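Long-range contacts in toll-like receptor 6, Variable lymphocyte receptor B (Mus musculus, PDB 3A79), which probably senses microbial diacylated lipopeptides together with TLR2 through a leucine-rich-repeat ectodomain, here completed by hagfish receptor repeats in an engineered fusion: residues Asp177-His182 and Val202-Ser207; Gly186-Leu191 and Ser210-Met215. One frame throughout, in Å; residues are numbered along the deposited sequence.

Contact 1: Asp177-His182 and Val202-Ser207; sequences DLVSYH and VFHPNS. With BMA (beta-D-mannopyranose), chain F; NAG (2-acetamido-2-deoxy-beta-D-glucopyranose), chain C.
Leu178 lies beside Phe203, the two side chains pointing the same way from adjacent parallel strands. The backbone join beneath them is the bond from Leu178 N to Val202 O, 2.8 Å long and nearly straight (170°). Followed outward, Leu178 CB sits 4.0 Å from Phe203 CD2, and Leu178 CG is 4.0 Å from Phe203 CE2, meeting the ring obliquely. CG is anti to the carbonyl carbon (chi1 -63°), which carries the leucine along the phenylalanine; beyond CG, the CD1 methyl turns from the ring toward Val211, and the side chain also packs on Phe158. This is the leucine-rich-repeat solenoid of the TLR6 part: strands 171-178 and 198-203 stand side by side among its parallel strands, and alternate residues such as Leu178 and Phe203 fill the interior with branched and aromatic bulk. Asp177 and Val202 project from the other face. Asp177 CB and Val202 CB are 4.0 Å apart, but the carboxylate turns away: Asp177 OD2 accepts from Val179 N at 3.3 Å, an Asx turn that ties it to its own backbone, while OD1 accepts a hydrogen bond from Phe130 N. Val179 crosses His204 at about a right angle, its CG1 methyl 3.8 Å from His204 ND1, and Pro205 CD lies above one face of that imidazole, displaced toward its rim. Asn206 suits a sugar-facing site because its amide can donate: ND2 bonds to O5 of a mannose at 2.9 Å (162°), and weakly to O4 of the preceding N-acetylglucosamine, in a glycan borne by the receptor itself.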
loop_
_atom_site.group_PDB
_atom_site.type_symbol
_atom_site.label_atom_id
_atom_site.label_comp_id
_atom_site.label_asym_id
_atom_site.label_seq_id
_atom_site.Cartn_x
_atom_site.Cartn_y
_atom_site.Cartn_z
ATOM N N ASP B 177 -29.650 -26.088 16.144
ATOM C CA ASP B 177 -28.641 -26.640 15.258
ATOM C C ASP B 177 -29.026 -27.972 14.640
ATOM O O ASP B 177 -29.517 -28.889 15.303
ATOM C CB ASP B 177 -27.308 -26.778 15.959
ATOM C CG ASP B 177 -27.197 -28.067 16.712
ATOM O OD1 ASP B 177 -27.595 -28.078 17.884
ATOM O OD2 ASP B 177 -26.710 -29.066 16.143
ATOM N N LEU B 178 -28.748 -28.053 13.350
ATOM C CA LEU B 178 -29.126 -29.161 12.510
ATOM C C LEU B 178 -27.848 -29.868 12.096
ATOM O O LEU B 178 -27.705 -30.312 10.957
ATOM C CB LEU B 178 -29.794 -28.610 11.254
ATOM C CG LEU B 178 -31.096 -27.798 11.203
ATOM C CD1 LEU B 178 -32.189 -28.659 10.625
ATOM C CD2 LEU B 178 -31.509 -27.172 12.531
ATOM N N VAL B 179 -26.884 -29.929 13.000
ATOM C CA VAL B 179 -25.658 -30.645 12.698
ATOM C C VAL B 179 -25.998 -32.131 12.634
ATOM O O VAL B 179 -25.548 -32.845 11.736
ATOM C CB VAL B 179 -24.567 -30.389 13.750
ATOM C CG1 VAL B 179 -23.285 -31.046 13.331
ATOM C CG2 VAL B 179 -24.341 -28.912 13.914
ATOM N N SER B 180 -26.826 -32.574 13.577
ATOM C CA SER B 180 -27.206 -33.977 13.686
ATOM C C SER B 180 -28.153 -34.440 12.571
ATOM O O SER B 180 -28.490 -35.618 12.492
ATOM C CB SER B 180 -27.861 -34.231 15.049
ATOM O OG SER B 180 -26.900 -34.481 16.054
ATOM N N TYR B 181 -28.563 -33.515 11.708
ATOM C CA TYR B 181 -29.664 -33.743 10.768
ATOM C C TYR B 181 -29.269 -34.289 9.396
ATOM O O TYR B 181 -28.416 -33.736 8.714
ATOM C CB TYR B 181 -30.470 -32.453 10.588
ATOM C CG TYR B 181 -31.355 -32.429 9.364
ATOM C CD1 TYR B 181 -32.726 -32.628 9.477
ATOM C CD2 TYR B 181 -30.825 -32.199 8.097
ATOM C CE1 TYR B 181 -33.546 -32.599 8.362
ATOM C CE2 TYR B 181 -31.638 -32.176 6.972
ATOM C CZ TYR B 181 -32.999 -32.377 7.112
ATOM O OH TYR B 181 -33.823 -32.356 6.009
ATOM N N HIS B 182 -29.926 -35.371 8.993
ATOM C CA HIS B 182 -29.752 -35.943 7.669
ATOM C C HIS B 182 -31.121 -35.927 7.007
ATOM O O HIS B 182 -32.129 -35.841 7.705
ATOM C CB HIS B 182 -29.190 -37.366 7.773
ATOM C CG HIS B 182 -27.990 -37.474 8.672
ATOM N ND1 HIS B 182 -26.722 -37.102 8.274
ATOM C CD2 HIS B 182 -27.870 -37.898 9.953
ATOM C CE1 HIS B 182 -25.873 -37.297 9.270
ATOM N NE2 HIS B 182 -26.544 -37.779 10.301
ATOM N N VAL B 202 -27.764 -23.212 12.997
ATOM C CA VAL B 202 -26.422 -23.679 12.670
ATOM C C VAL B 202 -26.516 -25.044 11.990
ATOM O O VAL B 202 -27.216 -25.934 12.474
ATOM C CB VAL B 202 -25.515 -23.775 13.937
ATOM C CG1 VAL B 202 -24.073 -23.936 13.542
ATOM C CG2 VAL B 202 -25.688 -22.549 14.822
ATOM N N PHE B 203 -25.809 -25.207 10.874
ATOM C CA PHE B 203 -25.857 -26.451 10.109
ATOM C C PHE B 203 -24.557 -27.234 10.196
ATOM O O PHE B 203 -23.567 -26.755 10.747
ATOM C CB PHE B 203 -26.187 -26.147 8.653
ATOM C CG PHE B 203 -27.424 -25.321 8.485
ATOM C CD1 PHE B 203 -27.338 -23.958 8.248
ATOM C CD2 PHE B 203 -28.679 -25.904 8.593
ATOM C CE1 PHE B 203 -28.475 -23.191 8.104
ATOM C CE2 PHE B 203 -29.819 -25.142 8.452
ATOM C CZ PHE B 203 -29.715 -23.778 8.209
ATOM N N HIS B 204 -24.564 -28.446 9.658
ATOM C CA HIS B 204 -23.351 -29.242 9.605
ATOM C C HIS B 204 -22.308 -28.447 8.852
ATOM O O HIS B 204 -22.588 -27.918 7.779
ATOM C CB HIS B 204 -23.618 -30.544 8.879
ATOM C CG HIS B 204 -22.509 -31.541 8.983
ATOM N ND1 HIS B 204 -22.462 -32.503 9.971
ATOM C CD2 HIS B 204 -21.422 -31.748 8.203
ATOM C CE1 HIS B 204 -21.393 -33.258 9.798
ATOM N NE2 HIS B 204 -20.744 -32.820 8.731
ATOM N N PRO B 205 -21.092 -28.370 9.409
ATOM C CA PRO B 205 -20.041 -27.452 8.969
ATOM C C PRO B 205 -19.138 -28.055 7.900
ATOM O O PRO B 205 -18.141 -27.432 7.526
ATOM C CB PRO B 205 -19.215 -27.241 10.245
ATOM C CG PRO B 205 -19.738 -28.260 11.258
ATOM C CD PRO B 205 -20.628 -29.202 10.526
ATOM N N ASN B 206 -19.476 -29.248 7.424
ATOM C CA ASN B 206 -18.589 -29.972 6.532
ATOM C C ASN B 206 -19.308 -30.683 5.415
ATOM O O ASN B 206 -19.036 -31.852 5.136
ATOM C CB ASN B 206 -17.779 -30.994 7.315
ATOM C CG ASN B 206 -16.501 -30.427 7.833
ATOM O OD1 ASN B 206 -15.782 -29.741 7.105
ATOM N ND2 ASN B 206 -16.199 -30.699 9.102
ATOM N N SER B 207 -20.228 -29.984 4.775
ATOM C CA SER B 207 -20.977 -30.591 3.692
ATOM C C SER B 207 -21.844 -29.579 2.991
ATOM O O SER B 207 -22.020 -28.445 3.451
ATOM C CB SER B 207 -21.849 -31.743 4.200
ATOM O OG SER B 207 -22.544 -31.360 5.370
HETATM C C1 BMA F . -13.556 -28.794 10.593
HETATM C C2 BMA F . -13.855 -29.092 12.066
HETATM C C3 BMA F . -12.975 -30.228 12.607
HETATM C C4 BMA F . -12.896 -31.407 11.628
HETATM C C5 BMA F . -12.539 -30.901 10.230
HETATM C C6 BMA F . -12.437 -32.035 9.211
HETATM O O2 BMA F . -15.238 -29.396 12.218
HETATM O O3 BMA F . -13.415 -30.627 13.897
HETATM O O4 BMA F . -11.929 -32.349 12.046
HETATM O O5 BMA F . -13.524 -29.978 9.819
HETATM O O6 BMA F . -12.321 -31.509 7.903
HETATM C C1 NAG C . -14.495 -24.278 8.107
HETATM C C2 NAG C . -13.888 -25.467 7.362
HETATM C C3 NAG C . -14.192 -26.811 8.042
HETATM C C4 NAG C . -14.042 -26.738 9.556
HETATM C C5 NAG C . -14.847 -25.561 10.066
HETATM C C6 NAG C . -14.733 -25.471 11.573
HETATM C C7 NAG C . -13.408 -25.332 4.991
HETATM C C8 NAG C . -13.910 -25.305 3.574
HETATM N N2 NAG C . -14.313 -25.453 5.971
HETATM O O3 NAG C . -13.436 -27.888 7.513
HETATM O O4 NAG C . -14.583 -27.911 10.115
HETATM O O5 NAG C . -14.351 -24.369 9.508
HETATM O O6 NAG C . -13.442 -24.983 11.843
HETATM O O7 NAG C . -12.200 -25.240 5.210
#

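Contact 2: Gly186-Leu191 and Ser210-Met215; sequences GETESL and SVQVNM. With NAG (2-acetamido-2-deoxy-beta-D-glucopyranose), chain M.
A short parallel strand pair, set apart from the main run of parallel strands in the TLR6 solenoid, joins Ser190-Leu191 to Asn214-Met215 at the starts of strands 190-196 and 214-220. Two backbone bonds fix it, Asn214 N to Glu189 O (2.6 Å) and Leu191 N to Asn214 O (2.9 Å). Thr188 OG1 makes a weak bond to Gln212 O, and Thr188 CG2 lies 3.9 Å from Asn214 CB. Glu189 uses its aliphatic part here: CB meets Val213 CG2 at 3.7 Å, while OE1 at the end of its side chain accepts from the backbone N of Phe158. The strand residues divide by face. Ser190 and Asn214, small and polar, share one, and Asn214 ND2 carries a covalently linked N-acetylglucosamine that is also hydrogen-bonded to Ser216 OG, the hydroxyl of the Asn-Met-Ser sequon. The side chain of Asn214 extends with CG trans to the backbone N (chi1 -165°), which carries ND2 and its sugar outward. Leu191 and Met215 share the other face side by side, Leu191 CD2 touching Met215 CE at 4.1 Å. There Leu191 reaches Leu176 of strand 171-178, and Met215 rests on Leu245 of helix 235-246.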
loop_
_atom_site.group_PDB
_atom_site.type_symbol
_atom_site.label_atom_id
_atom_site.label_comp_id
_atom_site.label_asym_id
_atom_site.label_seq_id
_atom_site.Cartn_x
_atom_site.Cartn_y
_atom_site.Cartn_z
ATOM N N GLY B 186 -38.209 -38.172 2.126
ATOM C CA GLY B 186 -38.854 -37.193 1.268
ATOM C C GLY B 186 -40.088 -36.535 1.859
ATOM O O GLY B 186 -40.445 -35.425 1.466
ATOM N N GLU B 187 -40.740 -37.221 2.796
ATOM C CA GLU B 187 -41.944 -36.714 3.456
ATOM C C GLU B 187 -41.618 -35.483 4.294
ATOM O O GLU B 187 -41.624 -35.540 5.526
ATOM C CB GLU B 187 -42.542 -37.799 4.346
ATOM C CG GLU B 187 -42.553 -39.175 3.704
ATOM C CD GLU B 187 -42.765 -40.289 4.710
ATOM O OE1 GLU B 187 -42.518 -40.056 5.913
ATOM O OE2 GLU B 187 -43.174 -41.397 4.296
ATOM N N THR B 188 -41.350 -34.374 3.609
ATOM C CA THR B 188 -40.797 -33.163 4.220
ATOM C C THR B 188 -41.191 -32.912 5.680
ATOM O O THR B 188 -42.368 -32.914 6.050
ATOM C CB THR B 188 -41.051 -31.901 3.340
ATOM O OG1 THR B 188 -39.917 -31.681 2.490
ATOM C CG2 THR B 188 -41.279 -30.662 4.201
ATOM N N GLU B 189 -40.169 -32.710 6.501
ATOM C CA GLU B 189 -40.354 -32.384 7.899
ATOM C C GLU B 189 -40.781 -30.912 8.008
ATOM O O GLU B 189 -40.370 -30.071 7.207
ATOM C CB GLU B 189 -39.053 -32.676 8.672
ATOM C CG GLU B 189 -38.366 -34.004 8.260
ATOM C CD GLU B 189 -37.065 -34.335 9.031
ATOM O OE1 GLU B 189 -36.907 -33.914 10.200
ATOM O OE2 GLU B 189 -36.199 -35.044 8.464
ATOM N N SER B 190 -41.637 -30.604 8.971
ATOM C CA SER B 190 -42.039 -29.226 9.186
ATOM C C SER B 190 -41.573 -28.833 10.570
ATOM O O SER B 190 -41.131 -29.674 11.349
ATOM C CB SER B 190 -43.558 -29.073 9.097
ATOM O OG SER B 190 -44.087 -29.728 7.952
ATOM N N LEU B 191 -41.670 -27.549 10.880
ATOM C CA LEU B 191 -41.385 -27.085 12.221
ATOM C C LEU B 191 -41.822 -25.644 12.387
ATOM O O LEU B 191 -41.336 -24.748 11.707
ATOM C CB LEU B 191 -39.903 -27.215 12.533
ATOM C CG LEU B 191 -39.576 -26.769 13.951
ATOM C CD1 LEU B 191 -40.228 -27.753 14.915
ATOM C CD2 LEU B 191 -38.060 -26.648 14.153
ATOM N N SER B 210 -28.043 -29.146 3.078
ATOM C CA SER B 210 -29.073 -30.051 2.582
ATOM C C SER B 210 -30.278 -30.146 3.498
ATOM O O SER B 210 -30.713 -31.233 3.841
ATOM C CB SER B 210 -28.492 -31.445 2.322
ATOM O OG SER B 210 -28.309 -32.160 3.531
ATOM N N VAL B 211 -30.831 -29.011 3.893
ATOM C CA VAL B 211 -32.007 -29.057 4.742
ATOM C C VAL B 211 -33.314 -28.905 3.956
ATOM O O VAL B 211 -33.483 -27.971 3.160
ATOM C CB VAL B 211 -31.928 -28.041 5.877
ATOM C CG1 VAL B 211 -33.149 -28.154 6.759
ATOM C CG2 VAL B 211 -30.708 -28.298 6.682
ATOM N N GLN B 212 -34.226 -29.846 4.195
ATOM C CA GLN B 212 -35.528 -29.864 3.548
ATOM C C GLN B 212 -36.682 -29.611 4.523
ATOM O O GLN B 212 -37.841 -29.702 4.145
ATOM C CB GLN B 212 -35.742 -31.199 2.830
ATOM C CG GLN B 212 -35.148 -31.284 1.429
ATOM C CD GLN B 212 -35.310 -32.666 0.811
ATOM O OE1 GLN B 212 -34.353 -33.237 0.291
ATOM N NE2 GLN B 212 -36.525 -33.214 0.877
ATOM N N VAL B 213 -36.368 -29.312 5.775
ATOM C CA VAL B 213 -37.382 -28.968 6.759
ATOM C C VAL B 213 -38.116 -27.682 6.385
ATOM O O VAL B 213 -37.494 -26.654 6.098
ATOM C CB VAL B 213 -36.752 -28.785 8.164
ATOM C CG1 VAL B 213 -37.686 -28.027 9.085
ATOM C CG2 VAL B 213 -36.371 -30.129 8.763
ATOM N N ASN B 214 -39.445 -27.751 6.390
ATOM C CA ASN B 214 -40.300 -26.586 6.169
ATOM C C ASN B 214 -40.437 -25.783 7.474
ATOM O O ASN B 214 -41.126 -26.212 8.401
ATOM C CB ASN B 214 -41.670 -27.051 5.643
ATOM C CG ASN B 214 -42.513 -25.916 5.046
ATOM O OD1 ASN B 214 -42.031 -24.803 4.847
ATOM N ND2 ASN B 214 -43.789 -26.219 4.743
ATOM N N MET B 215 -39.771 -24.632 7.557
ATOM C CA MET B 215 -39.782 -23.846 8.793
ATOM C C MET B 215 -40.625 -22.590 8.757
ATOM O O MET B 215 -40.256 -21.603 8.131
ATOM C CB MET B 215 -38.368 -23.445 9.196
ATOM C CG MET B 215 -37.504 -24.609 9.550
ATOM S SD MET B 215 -36.328 -24.184 10.822
ATOM C CE MET B 215 -35.521 -25.774 10.990
HETATM C C1 NAG M . -44.681 -25.069 4.716
HETATM C C2 NAG M . -45.643 -25.195 3.524
HETATM C C3 NAG M . -46.616 -24.018 3.510
HETATM C C4 NAG M . -47.411 -23.994 4.806
HETATM C C5 NAG M . -46.517 -24.019 6.060
HETATM C C6 NAG M . -47.386 -24.387 7.285
HETATM C C7 NAG M . -43.790 -25.756 1.918
HETATM C C8 NAG M . -43.600 -27.244 1.815
HETATM N N2 NAG M . -45.024 -25.331 2.203
HETATM O O3 NAG M . -47.501 -24.120 2.415
HETATM O O4 NAG M . -48.245 -22.853 4.789
HETATM O O5 NAG M . -45.412 -24.926 5.944
HETATM O O6 NAG M . -46.827 -24.133 8.564
HETATM O O7 NAG M . -42.844 -24.988 1.715
#

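Overall arrangement
The two contacts alternate along the chain and tie the same neighbouring turns of the TLR6 solenoid at different places, their centres 14 Å apart. Contact 1 belongs to the main run of parallel strands, contact 2 to the separate two-stranded sheet; both are partly buried, with apolar faces turned to the interior, and each has a sugar next to it. The sugar differs: contact 1 meets a glycan through hydrogen bonds, whereas contact 2 bears its own covalently. Contact 1 packs an aromatic ring, contact 2 aliphatic chains. The two contacts touch: Phe203 CD2 lies 3.7 Å from Val211 CG2, and Tyr181 OH probably hydrogen-bonds to Gln212 N.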